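Local coordinates for protein glucose-6-phosphate isomerase (Thermus thermophilus, PDB 1ZZG) that probably catalyses the reversible isomerization of glucose 6-phosphate to fructose 6-phosphate, a step shared by glycolysis and gluconeogenesis, at residues A[60-74]-A[90-102]. Residues are numbered along the deposited sequence; the frame is centred on the assembly and turned at random.
Sequences REANPWVEDFVLIGI and ESGVRFHYLDHVE
Strands 68-72 and 94-98 run parallel, their axes 4.7 Å apart at 19°, and a ladder of backbone hydrogen bonds joins them from R94 N to E67 O down to G73 N to L98 O. On the face carrying D68, V70 and I72, the D68 carboxylate ties two side chains of the neighbouring strand together. R94 grips it side-on: NE gives a hydrogen bond to D68 OD1 (2.8 Å) and NH2 one to D68 OD2 (2.7 Å), both on syn sides but well out of the carboxylate plane. The bend at chi3 of R94 (-70°) turns the guanidinium toward D68 and E67, where NH2 also makes a weak bond to E67 OE1; E67 has a further salt bridge to K117. From the anti side, H96 NE2 meets D68 OD1 at 2.8 Å, almost straight (176°), with imidazole and carboxylate nearly coplanar. OD1 thus takes two donors, which with the bond to OD2 should hold the carboxylate's rotation, while the straight NE2 bond helps orient the imidazole. Further along, I72 CG2 packs against L98 CB.

The other face, with F69, L71, F95 and Y97, is mostly aromatic and aliphatic. F95 CE1 presses on F69 CG at 3.3 Å, the rings inclined to each other, while L71 CD1 reaches Y97 CE1 at 3.9 Å.

This is the first beta-alpha-beta unit of the five-stranded parallel sheet: helix 79-88 links the strands, and its E85 bonds Y97 OH. Strand 94-98 is the sheet edge within the chain, strand 118-124 flanks 68-72 on its other side, helix 103-112 packs on H96 and L98, and helix 193-201 meets F69 and F95.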
ATOM      1  N   ARG A  60       6.468 -25.335 -14.936  1.00 28.65           N
ATOM      2  CA  ARG A  60       5.197 -25.205 -14.233  1.00 28.66           C
ATOM      3  C   ARG A  60       4.318 -26.415 -14.502  1.00 28.88           C
ATOM      4  O   ARG A  60       3.776 -27.024 -13.578  1.00 29.01           O
ATOM      5  CB  ARG A  60       4.471 -23.930 -14.683  1.00 27.77           C
ATOM      6  CG  ARG A  60       3.197 -23.619 -13.908  1.00 27.63           C
ATOM      7  CD  ARG A  60       1.941 -24.282 -14.484  1.00 28.58           C
ATOM      8  NE  ARG A  60       0.781 -23.980 -13.644  1.00 29.33           N
ATOM      9  CZ  ARG A  60       0.509 -24.595 -12.493  1.00 31.69           C
ATOM     10  NH1 ARG A  60       1.304 -25.567 -12.048  1.00 28.49           N
ATOM     11  NH2 ARG A  60      -0.534 -24.209 -11.765  1.00 29.15           N
ATOM     12  N   GLU A  61       4.186 -26.751 -15.781  1.00 29.71           N
ATOM     13  CA  GLU A  61       3.376 -27.881 -16.210  1.00 31.02           C
ATOM     14  C   GLU A  61       3.831 -29.199 -15.598  1.00 31.39           C
ATOM     15  O   GLU A  61       3.022 -30.097 -15.369  1.00 31.74           O
ATOM     16  CB  GLU A  61       3.394 -27.963 -17.735  1.00 30.63           C
ATOM     17  CG  GLU A  61       2.559 -26.880 -18.398  1.00 32.35           C
ATOM     18  CD  GLU A  61       2.852 -26.736 -19.875  1.00 33.80           C
ATOM     19  OE1 GLU A  61       3.289 -27.724 -20.495  1.00 36.72           O
ATOM     20  OE2 GLU A  61       2.636 -25.638 -20.420  1.00 34.39           O
ATOM     21  N   ALA A  62       5.126 -29.313 -15.320  1.00 31.53           N
ATOM     22  CA  ALA A  62       5.666 -30.533 -14.732  1.00 32.12           C
ATOM     23  C   ALA A  62       5.383 -30.596 -13.229  1.00 32.75           C
ATOM     24  O   ALA A  62       5.655 -31.608 -12.577  1.00 32.06           O
ATOM     25  CB  ALA A  62       7.166 -30.615 -14.988  1.00 31.40           C
ATOM     26  N   ASN A  63       4.821 -29.519 -12.685  1.00 33.03           N
ATOM     27  CA  ASN A  63       4.513 -29.461 -11.259  1.00 32.20           C
ATOM     28  C   ASN A  63       3.098 -28.986 -10.973  1.00 32.16           C
ATOM     29  O   ASN A  63       2.898 -27.960 -10.325  1.00 32.39           O
ATOM     30  CB  ASN A  63       5.518 -28.552 -10.561  1.00 31.82           C
ATOM     31  CG  ASN A  63       6.912 -29.130 -10.572  1.00 33.14           C
ATOM     32  OD1 ASN A  63       7.234 -30.009  -9.774  1.00 32.55           O
ATOM     33  ND2 ASN A  63       7.748 -28.653 -11.491  1.00 30.06           N
ATOM     34  N   PRO A  64       2.094 -29.736 -11.449  1.00 33.13           N
ATOM     35  CA  PRO A  64       0.678 -29.411 -11.256  1.00 32.31           C
ATOM     36  C   PRO A  64       0.187 -29.641  -9.827  1.00 32.26           C
ATOM     37  O   PRO A  64      -0.970 -29.372  -9.517  1.00 32.23           O
ATOM     38  CB  PRO A  64      -0.014 -30.335 -12.251  1.00 33.75           C
ATOM     39  CG  PRO A  64       0.851 -31.567 -12.182  1.00 34.22           C
ATOM     40  CD  PRO A  64       2.243 -30.977 -12.234  1.00 33.28           C
ATOM     41  N   TRP A  65       1.065 -30.140  -8.964  1.00 31.93           N
ATOM     42  CA  TRP A  65       0.713 -30.412  -7.572  1.00 31.67           C
ATOM     43  C   TRP A  65       0.741 -29.177  -6.668  1.00 31.75           C
ATOM     44  O   TRP A  65       0.223 -29.212  -5.552  1.00 30.92           O
ATOM     45  CB  TRP A  65       1.665 -31.455  -6.989  1.00 31.46           C
ATOM     46  CG  TRP A  65       3.103 -31.080  -7.171  1.00 30.37           C
ATOM     47  CD1 TRP A  65       3.912 -31.409  -8.225  1.00 29.43           C
ATOM     48  CD2 TRP A  65       3.886 -30.246  -6.312  1.00 28.98           C
ATOM     49  NE1 TRP A  65       5.150 -30.829  -8.073  1.00 29.41           N
ATOM     50  CE2 TRP A  65       5.161 -30.108  -6.908  1.00 29.00           C
ATOM     51  CE3 TRP A  65       3.633 -29.599  -5.095  1.00 29.76           C
ATOM     52  CZ2 TRP A  65       6.184 -29.347  -6.326  1.00 27.85           C
ATOM     53  CZ3 TRP A  65       4.650 -28.841  -4.515  1.00 29.34           C
ATOM     54  CH2 TRP A  65       5.908 -28.723  -5.133  1.00 26.94           C
ATOM     55  N   VAL A  66       1.351 -28.094  -7.139  1.00 30.95           N
ATOM     56  CA  VAL A  66       1.452 -26.878  -6.337  1.00 30.42           C
ATOM     57  C   VAL A  66       0.123 -26.158  -6.111  1.00 30.19           C
ATOM     58  O   VAL A  66      -0.572 -25.801  -7.063  1.00 31.06           O
ATOM     59  CB  VAL A  66       2.448 -25.870  -6.968  1.00 29.64           C
ATOM     60  CG1 VAL A  66       2.439 -24.562  -6.179  1.00 29.82           C
ATOM     61  CG2 VAL A  66       3.851 -26.461  -6.986  1.00 28.82           C
ATOM     62  N   GLU A  67      -0.217 -25.951  -4.840  1.00 30.36           N
ATOM     63  CA  GLU A  67      -1.436 -25.243  -4.458  1.00 30.31           C
ATOM     64  C   GLU A  67      -1.047 -23.959  -3.736  1.00 28.94           C
ATOM     65  O   GLU A  67      -1.824 -23.010  -3.669  1.00 28.39           O
ATOM     66  CB  GLU A  67      -2.304 -26.101  -3.536  1.00 33.43           C
ATOM     67  CG  GLU A  67      -3.169 -27.127  -4.256  1.00 39.24           C
ATOM     68  CD  GLU A  67      -4.113 -27.858  -3.311  1.00 41.87           C
ATOM     69  OE1 GLU A  67      -4.728 -27.192  -2.449  1.00 45.64           O
ATOM     70  OE2 GLU A  67      -4.249 -29.093  -3.436  1.00 43.98           O
ATOM     71  N   ASP A  68       0.160 -23.943  -3.182  1.00 27.62           N
ATOM     72  CA  ASP A  68       0.662 -22.772  -2.476  1.00 28.18           C
ATOM     73  C   ASP A  68       2.065 -22.445  -2.973  1.00 28.06           C
ATOM     74  O   ASP A  68       2.950 -23.297  -2.985  1.00 28.37           O
ATOM     75  CB  ASP A  68       0.667 -23.027  -0.964  1.00 27.74           C
ATOM     76  CG  ASP A  68      -0.739 -23.112  -0.382  1.00 30.25           C
ATOM     77  OD1 ASP A  68      -1.303 -22.061  -0.006  1.00 29.53           O
ATOM     78  OD2 ASP A  68      -1.291 -24.233  -0.319  1.00 30.54           O
ATOM     79  N   PHE A  69       2.251 -21.199  -3.396  1.00 27.10           N
ATOM     80  CA  PHE A  69       3.532 -20.725  -3.911  1.00 25.11           C
ATOM     81  C   PHE A  69       4.089 -19.700  -2.925  1.00 25.85           C
ATOM     82  O   PHE A  69       3.535 -18.608  -2.787  1.00 25.61           O
ATOM     83  CB  PHE A  69       3.307 -20.061  -5.274  1.00 24.86           C
ATOM     84  CG  PHE A  69       4.569 -19.742  -6.020  1.00 24.87           C
ATOM     85  CD1 PHE A  69       4.975 -20.533  -7.090  1.00 23.73           C
ATOM     86  CD2 PHE A  69       5.340 -18.636  -5.676  1.00 24.37           C
ATOM     87  CE1 PHE A  69       6.132 -20.227  -7.808  1.00 22.77           C
ATOM     88  CE2 PHE A  69       6.496 -18.323  -6.385  1.00 23.61           C
ATOM     89  CZ  PHE A  69       6.892 -19.121  -7.456  1.00 22.82           C
ATOM     90  N   VAL A  70       5.170 -20.049  -2.234  1.00 24.96           N
ATOM     91  CA  VAL A  70       5.775 -19.133  -1.268  1.00 24.96           C
ATOM     92  C   VAL A  70       6.981 -18.440  -1.900  1.00 25.79           C
ATOM     93  O   VAL A  70       8.022 -19.063  -2.120  1.00 25.21           O
ATOM     94  CB  VAL A  70       6.240 -19.880   0.018  1.00 25.51           C
ATOM     95  CG1 VAL A  70       6.969 -18.916   0.951  1.00 22.14           C
ATOM     96  CG2 VAL A  70       5.034 -20.507   0.729  1.00 25.32           C
ATOM     97  N   LEU A  71       6.840 -17.153  -2.198  1.00 25.63           N
ATOM     98  CA  LEU A  71       7.942 -16.416  -2.798  1.00 24.08           C
ATOM     99  C   LEU A  71       8.739 -15.704  -1.714  1.00 23.76           C
ATOM    100  O   LEU A  71       8.247 -14.773  -1.081  1.00 24.85           O
ATOM    101  CB  LEU A  71       7.421 -15.395  -3.819  1.00 24.14           C
ATOM    102  CG  LEU A  71       8.415 -14.857  -4.861  1.00 24.22           C
ATOM    103  CD1 LEU A  71       7.652 -13.973  -5.853  1.00 25.45           C
ATOM    104  CD2 LEU A  71       9.548 -14.073  -4.189  1.00 22.59           C
ATOM    105  N   ILE A  72       9.966 -16.158  -1.487  1.00 23.89           N
ATOM    106  CA  ILE A  72      10.822 -15.531  -0.489  1.00 22.05           C
ATOM    107  C   ILE A  72      11.696 -14.539  -1.245  1.00 23.41           C
ATOM    108  O   ILE A  72      12.649 -14.924  -1.931  1.00 24.04           O
ATOM    109  CB  ILE A  72      11.718 -16.563   0.244  1.00 22.13           C
ATOM    110  CG1 ILE A  72      10.854 -17.691   0.826  1.00 19.54           C
ATOM    111  CG2 ILE A  72      12.499 -15.861   1.355  1.00 20.37           C
ATOM    112  CD1 ILE A  72      11.609 -18.705   1.696  1.00 21.44           C
ATOM    113  N   GLY A  73      11.349 -13.261  -1.140  1.00 21.49           N
ATOM    114  CA  GLY A  73      12.099 -12.239  -1.843  1.00 21.22           C
ATOM    115  C   GLY A  73      11.638 -10.872  -1.397  1.00 20.83           C
ATOM    116  O   GLY A  73      10.545 -10.723  -0.840  1.00 21.43           O
ATOM    117  N   ILE A  74      12.450  -9.859  -1.665  1.00 21.45           N
ATOM    118  CA  ILE A  74      12.100  -8.525  -1.223  1.00 21.65           C
ATOM    119  C   ILE A  74      12.486  -7.461  -2.248  1.00 23.46           C
ATOM    120  O   ILE A  74      13.373  -7.672  -3.073  1.00 22.84           O
ATOM    121  CB  ILE A  74      12.779  -8.268   0.143  1.00 22.15           C
ATOM    122  CG1 ILE A  74      12.101  -7.110   0.873  1.00 20.81           C
ATOM    123  CG2 ILE A  74      14.265  -8.004  -0.050  1.00 22.26           C
ATOM    124  CD1 ILE A  74      12.529  -7.015   2.324  1.00 21.83           C
ATOM    125  N   GLU A  90      -5.256 -16.684 -12.368  1.00 31.03           N
ATOM    126  CA  GLU A  90      -6.389 -17.393 -12.957  1.00 32.50           C
ATOM    127  C   GLU A  90      -6.519 -18.804 -12.389  1.00 32.66           C
ATOM    128  O   GLU A  90      -7.611 -19.370 -12.353  1.00 32.95           O
ATOM    129  CB  GLU A  90      -6.211 -17.523 -14.476  1.00 35.40           C
ATOM    130  CG  GLU A  90      -6.009 -16.232 -15.251  1.00 39.58           C
ATOM    131  CD  GLU A  90      -7.211 -15.313 -15.183  1.00 41.91           C
ATOM    132  OE1 GLU A  90      -8.346 -15.830 -15.106  1.00 43.14           O
ATOM    133  OE2 GLU A  90      -7.021 -14.075 -15.221  1.00 45.42           O
ATOM    134  N   SER A  91      -5.397 -19.364 -11.949  1.00 30.72           N
ATOM    135  CA  SER A  91      -5.348 -20.732 -11.439  1.00 31.47           C
ATOM    136  C   SER A  91      -5.899 -20.972 -10.041  1.00 31.40           C
ATOM    137  O   SER A  91      -6.326 -22.077  -9.725  1.00 32.88           O
ATOM    138  CB  SER A  91      -3.906 -21.237 -11.479  1.00 30.34           C
ATOM    139  OG  SER A  91      -3.121 -20.551 -10.523  1.00 28.40           O
ATOM    140  N   GLY A  92      -5.871 -19.960  -9.192  1.00 31.32           N
ATOM    141  CA  GLY A  92      -6.367 -20.166  -7.846  1.00 31.70           C
ATOM    142  C   GLY A  92      -5.253 -20.595  -6.909  1.00 30.83           C
ATOM    143  O   GLY A  92      -5.484 -20.795  -5.718  1.00 31.96           O
ATOM    144  N   VAL A  93      -4.047 -20.769  -7.442  1.00 29.28           N
ATOM    145  CA  VAL A  93      -2.913 -21.126  -6.598  1.00 27.58           C
ATOM    146  C   VAL A  93      -2.782 -19.973  -5.604  1.00 27.84           C
ATOM    147  O   VAL A  93      -2.939 -18.811  -5.977  1.00 27.93           O
ATOM    148  CB  VAL A  93      -1.603 -21.251  -7.417  1.00 27.50           C
ATOM    149  CG1 VAL A  93      -0.393 -21.315  -6.478  1.00 26.22           C
ATOM    150  CG2 VAL A  93      -1.654 -22.498  -8.276  1.00 26.64           C
ATOM    151  N   ARG A  94      -2.516 -20.295  -4.345  1.00 26.95           N
ATOM    152  CA  ARG A  94      -2.391 -19.276  -3.307  1.00 28.54           C
ATOM    153  C   ARG A  94      -0.944 -18.827  -3.172  1.00 28.15           C
ATOM    154  O   ARG A  94      -0.051 -19.645  -2.967  1.00 28.40           O
ATOM    155  CB  ARG A  94      -2.879 -19.828  -1.963  1.00 28.35           C
ATOM    156  CG  ARG A  94      -4.348 -20.245  -1.937  1.00 29.72           C
ATOM    157  CD  ARG A  94      -4.699 -20.890  -0.600  1.00 30.76           C
ATOM    158  NE  ARG A  94      -4.067 -22.200  -0.436  1.00 32.30           N
ATOM    159  CZ  ARG A  94      -4.604 -23.352  -0.832  1.00 33.95           C
ATOM    160  NH1 ARG A  94      -5.794 -23.371  -1.419  1.00 33.21           N
ATOM    161  NH2 ARG A  94      -3.949 -24.490  -0.646  1.00 32.44           N
ATOM    162  N   PHE A  95      -0.717 -17.522  -3.280  1.00 26.15           N
ATOM    163  CA  PHE A  95       0.630 -16.977  -3.174  1.00 25.17           C
ATOM    164  C   PHE A  95       0.879 -16.341  -1.811  1.00 25.93           C
ATOM    165  O   PHE A  95       0.005 -15.668  -1.246  1.00 24.93           O
ATOM    166  CB  PHE A  95       0.868 -15.964  -4.298  1.00 24.76           C
ATOM    167  CG  PHE A  95       1.064 -16.597  -5.644  1.00 23.30           C
ATOM    168  CD1 PHE A  95       2.346 -16.827  -6.139  1.00 23.34           C
ATOM    169  CD2 PHE A  95      -0.033 -16.997  -6.407  1.00 22.93           C
ATOM    170  CE1 PHE A  95       2.540 -17.446  -7.372  1.00 22.83           C
ATOM    171  CE2 PHE A  95       0.148 -17.620  -7.650  1.00 24.93           C
ATOM    172  CZ  PHE A  95       1.438 -17.846  -8.131  1.00 23.53           C
ATOM    173  N   HIS A  96       2.078 -16.576  -1.287  1.00 24.68           N
ATOM    174  CA  HIS A  96       2.487 -16.063   0.019  1.00 26.03           C
ATOM    175  C   HIS A  96       3.834 -15.396  -0.194  1.00 25.32           C
ATOM    176  O   HIS A  96       4.760 -16.007  -0.728  1.00 24.34           O
ATOM    177  CB  HIS A  96       2.606 -17.226   1.004  1.00 26.32           C
ATOM    178  CG  HIS A  96       1.406 -18.121   1.011  1.00 28.14           C
ATOM    179  ND1 HIS A  96       0.215 -17.768   1.607  1.00 27.10           N
ATOM    180  CD2 HIS A  96       1.195 -19.333   0.442  1.00 27.17           C
ATOM    181  CE1 HIS A  96      -0.678 -18.720   1.405  1.00 27.70           C
ATOM    182  NE2 HIS A  96      -0.109 -19.681   0.700  1.00 27.25           N
ATOM    183  N   TYR A  97       3.946 -14.144   0.230  1.00 24.03           N
ATOM    184  CA  TYR A  97       5.171 -13.387   0.018  1.00 24.56           C
ATOM    185  C   TYR A  97       5.974 -13.103   1.277  1.00 25.29           C
ATOM    186  O   TYR A  97       5.516 -12.395   2.177  1.00 26.87           O
ATOM    187  CB  TYR A  97       4.822 -12.064  -0.677  1.00 24.95           C
ATOM    188  CG  TYR A  97       4.152 -12.247  -2.026  1.00 25.54           C
ATOM    189  CD1 TYR A  97       4.911 -12.334  -3.195  1.00 25.85           C
ATOM    190  CD2 TYR A  97       2.766 -12.383  -2.129  1.00 24.69           C
ATOM    191  CE1 TYR A  97       4.311 -12.554  -4.432  1.00 23.36           C
ATOM    192  CE2 TYR A  97       2.152 -12.602  -3.374  1.00 23.96           C
ATOM    193  CZ  TYR A  97       2.935 -12.688  -4.518  1.00 24.10           C
ATOM    194  OH  TYR A  97       2.353 -12.919  -5.748  1.00 22.97           O
ATOM    195  N   LEU A  98       7.173 -13.671   1.341  1.00 25.14           N
ATOM    196  CA  LEU A  98       8.049 -13.430   2.476  1.00 24.13           C
ATOM    197  C   LEU A  98       8.968 -12.275   2.088  1.00 24.56           C
ATOM    198  O   LEU A  98      10.114 -12.475   1.669  1.00 23.02           O
ATOM    199  CB  LEU A  98       8.874 -14.673   2.820  1.00 23.47           C
ATOM    200  CG  LEU A  98       8.506 -15.300   4.169  1.00 26.48           C
ATOM    201  CD1 LEU A  98       7.161 -16.028   4.031  1.00 25.46           C
ATOM    202  CD2 LEU A  98       9.601 -16.275   4.621  1.00 24.64           C
ATOM    203  N   ASP A  99       8.422 -11.066   2.204  1.00 24.69           N
ATOM    204  CA  ASP A  99       9.130  -9.826   1.893  1.00 24.21           C
ATOM    205  C   ASP A  99       9.303  -9.081   3.213  1.00 25.39           C
ATOM    206  O   ASP A  99       9.202  -7.855   3.283  1.00 24.07           O
ATOM    207  CB  ASP A  99       8.299  -8.987   0.919  1.00 24.55           C
ATOM    208  CG  ASP A  99       6.907  -8.680   1.451  1.00 26.95           C
ATOM    209  OD1 ASP A  99       6.485  -9.345   2.423  1.00 28.01           O
ATOM    210  OD2 ASP A  99       6.231  -7.780   0.898  1.00 25.87           O
ATOM    211  N   HIS A 100       9.558  -9.851   4.264  1.00 23.97           N
ATOM    212  CA  HIS A 100       9.724  -9.296   5.600  1.00 24.89           C
ATOM    213  C   HIS A 100      10.315 -10.401   6.474  1.00 25.00           C
ATOM    214  O   HIS A 100      10.455 -11.547   6.031  1.00 25.65           O
ATOM    215  CB  HIS A 100       8.357  -8.901   6.144  1.00 23.28           C
ATOM    216  CG  HIS A 100       7.472 -10.077   6.405  1.00 24.82           C
ATOM    217  ND1 HIS A 100       7.542 -10.813   7.567  1.00 24.15           N
ATOM    218  CD2 HIS A 100       6.560 -10.697   5.620  1.00 23.68           C
ATOM    219  CE1 HIS A 100       6.711 -11.836   7.486  1.00 25.74           C
ATOM    220  NE2 HIS A 100       6.104 -11.790   6.315  1.00 25.25           N
ATOM    221  N   VAL A 101      10.652 -10.066   7.713  1.00 25.59           N
ATOM    222  CA  VAL A 101      11.221 -11.051   8.621  1.00 26.27           C
ATOM    223  C   VAL A 101      10.540 -11.072   9.990  1.00 27.07           C
ATOM    224  O   VAL A 101      11.126 -11.530  10.968  1.00 26.72           O
ATOM    225  CB  VAL A 101      12.739 -10.816   8.806  1.00 26.44           C
ATOM    226  CG1 VAL A 101      13.472 -11.114   7.500  1.00 26.21           C
ATOM    227  CG2 VAL A 101      12.994  -9.378   9.223  1.00 27.59           C
ATOM    228  N   GLU A 102       9.305 -10.575  10.060  1.00 24.71           N
ATOM    229  CA  GLU A 102       8.566 -10.574  11.321  1.00 25.69           C
ATOM    230  C   GLU A 102       8.184 -12.034  11.570  1.00 24.89           C
ATOM    231  O   GLU A 102       7.558 -12.673  10.722  1.00 24.79           O
ATOM    232  CB  GLU A 102       7.324  -9.681  11.219  1.00 26.57           C
ATOM    233  CG  GLU A 102       6.558  -9.526  12.528  1.00 26.40           C
ATOM    234  CD  GLU A 102       5.446  -8.498  12.437  1.00 27.83           C
ATOM    235  OE1 GLU A 102       4.668  -8.547  11.462  1.00 27.66           O
ATOM    236  OE2 GLU A 102       5.348  -7.644  13.346  1.00 27.83           O
TER